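Local coordinates for probable leucine/isoleucine/valine-binding protein (Rhodopirellula baltica, PDB 4KV7) that probably binds leucine, isoleucine, valine or a related small ligand as a solute-binding protein of the leucine-binding family, at residues A15-F20 against S56-L61; V220-T225 against F245-F250; L280-E285 against I341-P346. The protein carries 1 engineered substitution. All coordinates share one frame; numbering follows the deposited sequence.

Contact 1 of 3, residues A15-F20 against S56-L61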
loop_
_atom_site.group_PDB
_atom_site.type_symbol
_atom_site.label_atom_id
_atom_site.label_comp_id
_atom_site.label_asym_id
_atom_site.label_seq_id
_atom_site.Cartn_x
_atom_site.Cartn_y
_atom_site.Cartn_z
ATOM N N ALA A 15 2.222 -33.771 2.414
ATOM C CA ALA A 15 2.352 -32.360 2.084
ATOM C C ALA A 15 2.521 -31.563 3.369
ATOM O O ALA A 15 1.787 -31.772 4.334
ATOM C CB ALA A 15 1.135 -31.884 1.313
ATOM N N GLN A 16 3.497 -30.662 3.394
ATOM C CA GLN A 16 3.688 -29.821 4.563
ATOM C C GLN A 16 2.825 -28.581 4.448
ATOM O O GLN A 16 2.867 -27.869 3.440
ATOM C CB GLN A 16 5.151 -29.410 4.737
ATOM C CG GLN A 16 5.392 -28.590 6.006
ATOM C CD GLN A 16 6.723 -27.860 6.012
ATOM O OE1 GLN A 16 7.471 -27.900 5.038
ATOM N NE2 GLN A 16 7.017 -27.174 7.113
ATOM N N LEU A 17 2.043 -28.321 5.487
ATOM C CA LEU A 17 1.212 -27.132 5.542
ATOM C C LEU A 17 2.066 -25.915 5.893
ATOM O O LEU A 17 2.756 -25.906 6.915
ATOM C CB LEU A 17 0.110 -27.324 6.584
ATOM C CG LEU A 17 -0.897 -26.181 6.687
ATOM C CD1 LEU A 17 -1.701 -26.069 5.398
ATOM C CD2 LEU A 17 -1.810 -26.369 7.890
ATOM N N LEU A 18 2.039 -24.903 5.030
ATOM C CA LEU A 18 2.752 -23.652 5.278
ATOM C C LEU A 18 1.741 -22.559 5.585
ATOM O O LEU A 18 1.065 -22.066 4.688
ATOM C CB LEU A 18 3.602 -23.266 4.064
ATOM C CG LEU A 18 4.593 -24.315 3.560
ATOM C CD1 LEU A 18 5.346 -23.789 2.342
ATOM C CD2 LEU A 18 5.567 -24.725 4.661
ATOM N N LYS A 19 1.638 -22.193 6.860
ATOM C CA LYS A 19 0.664 -21.202 7.308
ATOM C C LYS A 19 1.239 -19.796 7.346
ATOM O O LYS A 19 2.260 -19.546 7.990
ATOM C CB LYS A 19 0.136 -21.573 8.698
ATOM C CG LYS A 19 -0.740 -22.821 8.731
ATOM C CD LYS A 19 -1.184 -23.183 10.148
ATOM C CE LYS A 19 -0.012 -23.610 10.998
ATOM N NZ LYS A 19 -0.437 -24.047 12.370
ATOM N N PHE A 20 0.565 -18.888 6.658
ATOM C CA PHE A 20 0.909 -17.476 6.699
ATOM C C PHE A 20 -0.246 -16.701 7.310
ATOM O O PHE A 20 -1.405 -17.068 7.128
ATOM C CB PHE A 20 1.249 -16.992 5.293
ATOM C CG PHE A 20 2.479 -17.644 4.753
ATOM C CD1 PHE A 20 3.728 -17.241 5.201
ATOM C CD2 PHE A 20 2.395 -18.721 3.887
ATOM C CE1 PHE A 20 4.873 -17.859 4.754
ATOM C CE2 PHE A 20 3.543 -19.349 3.433
ATOM C CZ PHE A 20 4.786 -18.921 3.870
ATOM N N SER A 56 4.679 -30.750 -2.901
ATOM C CA SER A 56 4.456 -31.300 -1.563
ATOM C C SER A 56 4.376 -30.250 -0.456
ATOM O O SER A 56 4.685 -30.536 0.706
ATOM C CB SER A 56 5.507 -32.361 -1.226
ATOM O OG SER A 56 5.449 -33.425 -2.156
ATOM N N LYS A 57 3.955 -29.040 -0.819
ATOM C CA LYS A 57 3.685 -27.982 0.154
ATOM C C LYS A 57 2.268 -27.495 -0.068
ATOM O O LYS A 57 1.802 -27.417 -1.206
ATOM C CB LYS A 57 4.644 -26.797 -0.011
ATOM C CG LYS A 57 6.115 -27.140 0.135
ATOM C CD LYS A 57 6.438 -27.767 1.481
ATOM C CE LYS A 57 7.927 -28.084 1.573
ATOM N NZ LYS A 57 8.274 -28.932 2.747
ATOM N N THR A 58 1.584 -27.164 1.019
ATOM C CA THR A 58 0.259 -26.561 0.934
ATOM C C THR A 58 0.280 -25.178 1.565
ATOM O O THR A 58 0.578 -25.037 2.753
ATOM C CB THR A 58 -0.794 -27.423 1.645
ATOM O OG1 THR A 58 -0.837 -28.722 1.040
ATOM C CG2 THR A 58 -2.165 -26.768 1.552
ATOM N N LEU A 59 -0.031 -24.162 0.771
ATOM C CA LEU A 59 -0.073 -22.798 1.264
ATOM C C LEU A 59 -1.421 -22.527 1.901
ATOM O O LEU A 59 -2.456 -22.927 1.368
ATOM C CB LEU A 59 0.146 -21.831 0.110
ATOM C CG LEU A 59 1.520 -21.885 -0.552
ATOM C CD1 LEU A 59 1.485 -21.176 -1.897
ATOM C CD2 LEU A 59 2.576 -21.267 0.355
ATOM N N LYS A 60 -1.411 -21.849 3.041
ATOM C CA LYS A 60 -2.654 -21.468 3.699
ATOM C C LYS A 60 -2.487 -20.075 4.263
ATOM O O LYS A 60 -1.477 -19.777 4.905
ATOM C CB LYS A 60 -2.993 -22.438 4.832
ATOM C CG LYS A 60 -4.300 -22.103 5.554
ATOM C CD LYS A 60 -4.582 -23.083 6.692
ATOM C CE LYS A 60 -5.887 -22.745 7.403
ATOM N NZ LYS A 60 -7.073 -23.011 6.538
ATOM N N LEU A 61 -3.469 -19.218 4.010
ATOM C CA LEU A 61 -3.484 -17.884 4.587
ATOM C C LEU A 61 -4.540 -17.811 5.675
ATOM O O LEU A 61 -5.712 -18.113 5.425
ATOM C CB LEU A 61 -3.808 -16.845 3.522
ATOM C CG LEU A 61 -3.803 -15.388 4.003
ATOM C CD1 LEU A 61 -2.390 -14.920 4.328
ATOM C CD2 LEU A 61 -4.429 -14.469 2.955
#
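Gln16 to Phe20 and Lys57 to Leu61 pair as parallel strands, their axes 4.6 Å apart at closest approach. Five backbone hydrogen bonds alternate across the pair, in a ladder that begins at Ser56 O, just before strand 57-61; the shortest runs from Leu18 N to Thr58 O at 2.7 Å. The Thr58 and Lys60 carbonyls each receive an N-H, from Leu18 and Phe20, and also face a CA-H, of Leu17 and Lys19.

One polar side-chain pair crosses at the strand start. Lys57 NZ donates to Gln16 OE1 at 2.6 Å, in the plane of the amide carbonyl; a bend at chi2 of -58° folds the lysine back over Gln16, where Lys57 CD rests on Gln16 CB. Lys19 NZ bonds instead to His84 O.

The apolar contacts split between two faces. On that of Leu18, Phe20 and Leu59, Leu59 CD2 sits at the ring edge of Phe20, 3.8 Å from CE2, and Leu18 CD1 leans on Lys57 CB. On the reverse, Leu17 CD1 lies 3.9 Å from Lys60 CB and as close to Thr58 CG2.

Leu59 and Leu61 pack against helix 31-50, the connection of this beta-alpha-beta unit, while Leu18 and Phe20 meet helix 301-319.

Contact 2 of 3, residues V220-T225 against F245-F250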
loop_
_atom_site.group_PDB
_atom_site.type_symbol
_atom_site.label_atom_id
_atom_site.label_comp_id
_atom_site.label_asym_id
_atom_site.label_seq_id
_atom_site.Cartn_x
_atom_site.Cartn_y
_atom_site.Cartn_z
ATOM N N VAL A 220 -3.688 19.774 -3.536
ATOM C CA VAL A 220 -3.940 19.145 -2.249
ATOM C C VAL A 220 -3.518 17.686 -2.327
ATOM O O VAL A 220 -4.072 16.900 -3.102
ATOM C CB VAL A 220 -5.421 19.241 -1.832
ATOM C CG1 VAL A 220 -5.667 18.480 -0.545
ATOM C CG2 VAL A 220 -5.831 20.697 -1.666
ATOM N N ILE A 221 -2.518 17.340 -1.523
ATOM C CA ILE A 221 -2.024 15.980 -1.392
ATOM C C ILE A 221 -2.835 15.282 -0.312
ATOM O O ILE A 221 -2.892 15.725 0.843
ATOM C CB ILE A 221 -0.503 15.974 -1.090
ATOM C CG1 ILE A 221 0.260 16.478 -2.321
ATOM C CG2 ILE A 221 -0.028 14.577 -0.711
ATOM C CD1 ILE A 221 1.748 16.778 -2.090
HETATM N N MSE A 222 -3.475 14.187 -0.705
HETATM C CA MSE A 222 -4.385 13.451 0.169
HETATM C C MSE A 222 -3.716 12.208 0.729
HETATM O O MSE A 222 -3.352 11.281 -0.013
HETATM C CB MSE A 222 -5.654 13.067 -0.587
HETATM C CG MSE A 222 -6.370 14.264 -1.183
HETATM SE SE MSE A 222 -8.093 13.883 -1.996
HETATM C CE MSE A 222 -7.512 12.507 -3.236
ATOM N N VAL A 223 -3.546 12.208 2.043
ATOM C CA VAL A 223 -2.951 11.089 2.758
ATOM C C VAL A 223 -4.066 10.508 3.626
ATOM O O VAL A 223 -4.156 10.765 4.827
ATOM C CB VAL A 223 -1.727 11.538 3.603
ATOM C CG1 VAL A 223 -1.029 10.331 4.183
ATOM C CG2 VAL A 223 -0.751 12.377 2.770
ATOM N N GLY A 224 -4.949 9.759 2.977
ATOM C CA GLY A 224 -6.151 9.280 3.618
ATOM C C GLY A 224 -6.623 7.990 2.999
ATOM O O GLY A 224 -5.842 7.293 2.359
ATOM N N THR A 225 -7.890 7.650 3.216
ATOM C CA THR A 225 -8.499 6.490 2.576
ATOM C C THR A 225 -9.638 6.943 1.666
ATOM O O THR A 225 -10.102 8.087 1.747
ATOM C CB THR A 225 -9.033 5.494 3.603
ATOM O OG1 THR A 225 -9.948 6.168 4.471
ATOM C CG2 THR A 225 -7.869 4.898 4.416
ATOM N N PHE A 245 -6.031 17.642 -7.038
ATOM C CA PHE A 245 -5.970 16.650 -5.969
ATOM C C PHE A 245 -4.989 15.559 -6.350
ATOM O O PHE A 245 -4.968 15.116 -7.501
ATOM C CB PHE A 245 -7.354 16.047 -5.710
ATOM C CG PHE A 245 -8.316 16.999 -5.058
ATOM C CD1 PHE A 245 -8.174 17.322 -3.718
ATOM C CD2 PHE A 245 -9.351 17.570 -5.778
ATOM C CE1 PHE A 245 -9.047 18.185 -3.102
ATOM C CE2 PHE A 245 -10.232 18.440 -5.165
ATOM C CZ PHE A 245 -10.076 18.747 -3.821
ATOM N N LEU A 246 -4.180 15.138 -5.389
ATOM C CA LEU A 246 -3.235 14.040 -5.603
ATOM C C LEU A 246 -3.376 13.043 -4.470
ATOM O O LEU A 246 -3.228 13.408 -3.303
ATOM C CB LEU A 246 -1.786 14.530 -5.635
ATOM C CG LEU A 246 -1.463 15.605 -6.677
ATOM C CD1 LEU A 246 -1.577 17.015 -6.097
ATOM C CD2 LEU A 246 -0.079 15.377 -7.267
ATOM N N ALA A 247 -3.627 11.782 -4.803
ATOM C CA ALA A 247 -3.847 10.735 -3.811
ATOM C C ALA A 247 -2.616 9.851 -3.709
ATOM O O ALA A 247 -2.080 9.401 -4.730
ATOM C CB ALA A 247 -5.044 9.901 -4.213
ATOM N N VAL A 248 -2.176 9.565 -2.492
ATOM C CA VAL A 248 -1.124 8.563 -2.330
ATOM C C VAL A 248 -1.693 7.172 -2.576
ATOM O O VAL A 248 -2.922 6.966 -2.626
ATOM C CB VAL A 248 -0.410 8.634 -0.959
ATOM C CG1 VAL A 248 0.252 10.002 -0.767
ATOM C CG2 VAL A 248 -1.353 8.309 0.182
ATOM N N SER A 249 -0.796 6.202 -2.689
ATOM C CA SER A 249 -1.151 4.826 -3.006
ATOM C C SER A 249 -2.240 4.242 -2.110
ATOM O O SER A 249 -3.162 3.562 -2.586
ATOM C CB SER A 249 0.108 3.969 -2.899
ATOM O OG SER A 249 0.648 4.086 -1.599
ATOM N N PHE A 250 -2.113 4.486 -0.816
ATOM C CA PHE A 250 -2.947 3.872 0.203
ATOM C C PHE A 250 -4.405 4.309 0.104
ATOM O O PHE A 250 -5.276 3.609 0.603
ATOM C CB PHE A 250 -2.385 4.233 1.589
ATOM C CG PHE A 250 -3.008 3.476 2.736
ATOM C CD1 PHE A 250 -4.146 3.949 3.380
ATOM C CD2 PHE A 250 -2.427 2.300 3.195
ATOM C CE1 PHE A 250 -4.703 3.258 4.433
ATOM C CE2 PHE A 250 -2.992 1.596 4.238
ATOM C CZ PHE A 250 -4.139 2.078 4.864
#
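Val220 and Met222, the latter deposited as selenomethionine, meet one phenylalanine ring, that of Phe245. Val220 CB lies 3.8 Å from Phe245 CD1, and the selenium approaches the same ring atom obliquely, Met222 SE standing 4.8 Å from the Phe245 ring centroid and 51° off the normal, a Met-aromatic contact. A bend at chi3 of -55° then carries Met222 CE back over the next strand, where it rests 3.7 Å from Ala247 CB. On the other face of the sheet Ile221 CG1 and Leu246 CD1 are in looser contact.

Beyond the strand ends, Phe250 and Thr225 lie side by side. Thr225 CG2 touches the ring edge 3.6 Å from Phe250 CE1, and Gly224 O lies in the ring plane off CD1, where an aromatic C-H offers it a weakly positive edge.

Three backbone bonds set this parallel register: Leu246 N to Val220 O, Met222 N to Leu246 O at 2.7 Å, and a longer one from Val248 N to Met222 O at 3.2 Å. Outside the pair, helix 226-238 covers Met222 and Phe245. The rings of Tyr68, Phe116 and Tyr168 gather round Phe250.

From Val220 to Val223 and Phe245 to Val248, these bonds satisfy buried backbone groups between apolar side chains; beyond, tyrosine hydroxyls serve the backbone, Tyr168 OH at Gly224 O and Tyr196 OH at Thr225 N. The Phe250 side chain lies about 3 Å, nearest atoms, from a bound formic acid molecule, probably from the crystallisation liquor; with the aromatic rings here, this is consistent with a ligand pocket.

Contact 3 of 3, residues L280-E285 against I341-P346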
loop_
_atom_site.group_PDB
_atom_site.type_symbol
_atom_site.label_atom_id
_atom_site.label_comp_id
_atom_site.label_asym_id
_atom_site.label_seq_id
_atom_site.Cartn_x
_atom_site.Cartn_y
_atom_site.Cartn_z
ATOM N N LEU A 280 3.734 -5.576 -19.020
ATOM C CA LEU A 280 4.910 -6.099 -18.324
ATOM C C LEU A 280 4.630 -7.555 -17.967
ATOM O O LEU A 280 3.508 -7.885 -17.565
ATOM C CB LEU A 280 5.175 -5.307 -17.045
ATOM C CG LEU A 280 5.808 -3.930 -17.213
ATOM C CD1 LEU A 280 5.694 -3.153 -15.908
ATOM C CD2 LEU A 280 7.262 -4.061 -17.635
ATOM N N PRO A 281 5.641 -8.432 -18.079
ATOM C CA PRO A 281 5.388 -9.865 -17.854
ATOM C C PRO A 281 4.715 -10.185 -16.517
ATOM O O PRO A 281 3.805 -11.012 -16.478
ATOM C CB PRO A 281 6.788 -10.486 -17.935
ATOM C CG PRO A 281 7.531 -9.571 -18.855
ATOM C CD PRO A 281 7.019 -8.183 -18.545
ATOM N N LEU A 282 5.133 -9.541 -15.435
ATOM C CA LEU A 282 4.510 -9.797 -14.136
ATOM C C LEU A 282 3.039 -9.434 -14.152
ATOM O O LEU A 282 2.208 -10.143 -13.573
ATOM C CB LEU A 282 5.200 -9.015 -13.016
ATOM C CG LEU A 282 4.606 -9.204 -11.609
ATOM C CD1 LEU A 282 5.683 -9.055 -10.580
ATOM C CD2 LEU A 282 3.459 -8.225 -11.284
ATOM N N VAL A 283 2.716 -8.311 -14.781
ATOM C CA VAL A 283 1.333 -7.851 -14.796
ATOM C C VAL A 283 0.450 -8.780 -15.619
ATOM O O VAL A 283 -0.685 -9.049 -15.229
ATOM C CB VAL A 283 1.211 -6.389 -15.254
ATOM C CG1 VAL A 283 -0.242 -5.962 -15.257
ATOM C CG2 VAL A 283 2.021 -5.480 -14.338
ATOM N N ARG A 284 0.959 -9.295 -16.731
ATOM C CA ARG A 284 0.197 -10.270 -17.507
ATOM C C ARG A 284 -0.057 -11.528 -16.676
ATOM O O ARG A 284 -1.142 -12.110 -16.717
ATOM C CB ARG A 284 0.919 -10.623 -18.808
ATOM C CG ARG A 284 1.200 -9.421 -19.684
ATOM C CD ARG A 284 1.704 -9.829 -21.053
ATOM N NE ARG A 284 2.916 -10.648 -20.996
ATOM C CZ ARG A 284 3.839 -10.697 -21.960
ATOM N NH1 ARG A 284 3.710 -9.966 -23.055
ATOM N NH2 ARG A 284 4.899 -11.484 -21.834
ATOM N N GLU A 285 0.941 -11.926 -15.894
ATOM C CA GLU A 285 0.825 -13.076 -15.002
ATOM C C GLU A 285 -0.193 -12.825 -13.884
ATOM O O GLU A 285 -0.968 -13.707 -13.520
ATOM C CB GLU A 285 2.208 -13.452 -14.449
ATOM C CG GLU A 285 3.102 -14.133 -15.496
ATOM C CD GLU A 285 4.595 -14.066 -15.190
ATOM O OE1 GLU A 285 5.005 -13.428 -14.205
ATOM O OE2 GLU A 285 5.371 -14.659 -15.963
ATOM N N ILE A 341 11.364 -9.987 -11.311
ATOM C CA ILE A 341 10.120 -10.753 -11.373
ATOM C C ILE A 341 9.215 -10.279 -12.506
ATOM O O ILE A 341 8.026 -10.580 -12.524
ATOM C CB ILE A 341 9.333 -10.755 -10.031
ATOM C CG1 ILE A 341 9.030 -9.331 -9.559
ATOM C CG2 ILE A 341 10.087 -11.521 -8.961
ATOM C CD1 ILE A 341 8.260 -9.288 -8.232
ATOM N N GLY A 342 9.778 -9.541 -13.456
ATOM C CA GLY A 342 9.018 -9.113 -14.618
ATOM C C GLY A 342 8.338 -7.765 -14.489
ATOM O O GLY A 342 7.350 -7.504 -15.180
ATOM N N LEU A 343 8.877 -6.908 -13.621
ATOM C CA LEU A 343 8.349 -5.562 -13.400
ATOM C C LEU A 343 8.996 -4.506 -14.293
ATOM O O LEU A 343 8.586 -3.347 -14.284
ATOM C CB LEU A 343 8.535 -5.158 -11.943
ATOM C CG LEU A 343 7.514 -5.775 -11.004
ATOM C CD1 LEU A 343 7.886 -5.529 -9.562
ATOM C CD2 LEU A 343 6.141 -5.201 -11.304
ATOM N N GLY A 344 10.010 -4.903 -15.050
ATOM C CA GLY A 344 10.681 -3.980 -15.950
ATOM C C GLY A 344 11.953 -3.394 -15.360
ATOM O O GLY A 344 12.791 -2.857 -16.084
ATOM N N ALA A 345 12.085 -3.490 -14.041
ATOM C CA ALA A 345 13.277 -3.029 -13.337
ATOM C C ALA A 345 13.525 -3.928 -12.132
ATOM O O ALA A 345 12.574 -4.442 -11.529
ATOM C CB ALA A 345 13.110 -1.585 -12.897
ATOM N N PRO A 346 14.805 -4.127 -11.775
ATOM C CA PRO A 346 15.132 -5.071 -10.704
ATOM C C PRO A 346 14.693 -4.618 -9.318
ATOM O O PRO A 346 14.606 -3.427 -9.016
ATOM C CB PRO A 346 16.662 -5.157 -10.768
ATOM C CG PRO A 346 17.077 -3.859 -11.355
ATOM C CD PRO A 346 16.016 -3.520 -12.355
HETATM O O HOH W 1 7.456 -12.574 -13.839
#
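Leu282 and Gly342 bring their backbones closest, with CA atoms 4.6 Å apart, where the start of helix 281-293 meets an irregular loop. Leu282 N, in the first helical turn, donates to Gly342 O at 3.0 Å; the N-H points straight at the oxygen, with an angle of 166°, yet approaches from above the carbonyl plane instead of along a lone pair. The loop turns through positive phi at Gly342 and Gly344, a region that glycine enters readily, and the absence of a side chain lets the Gly342 backbone lie flush against the helix start. Pro281 CD also borders Gly342 O, 3.4 Å away.

Among the side chains, Leu282 lies alongside Ile341 and Leu343, its CD1 touching both. That atom is 3.8 Å from Leu343 CG and closer still to Ile341 CD1, though Leu282 was modelled in two conformers, so that tightness is doubtful. Leu280 places CD1 3.3 Å from Leu343 O. A water donates to both Glu285 OE1, at 2.6 Å, and Ile341 O; the same carboxylate oxygen forms a salt bridge with Arg311, while Leu282 also packs on Leu304 and Ile308 of helix 301-319.

With Leu280 at the N-cap and Pro281 opening the first turn, this is a helix N-terminus whose early N-H finds its acceptor in a distant loop carbonyl rather than in a capping side chain.

The contacts follow one another along the chain without overlap. Contacts 1 and 2 each join the two strands of a beta-alpha-beta unit, but in different sheets, through strands 16-24 and 57-65 in one and 219-223 and 244-247 in the other. The centres of contacts 1 and 2 are 37 Å apart, on opposite sides of the chain's centre, consistent with the two lobes of a periplasmic binding protein. The centres of contacts 1 and 3 are 26 Å apart, as are those of contacts 2 and 3. Contact 3 ties a helix start to a loop well over fifty residues later. Helix 301-319, which falls within that interval, touches side chains of contacts 1 and 3, so it bridges these two; contact 2 instead ends beside a possible ligand pocket.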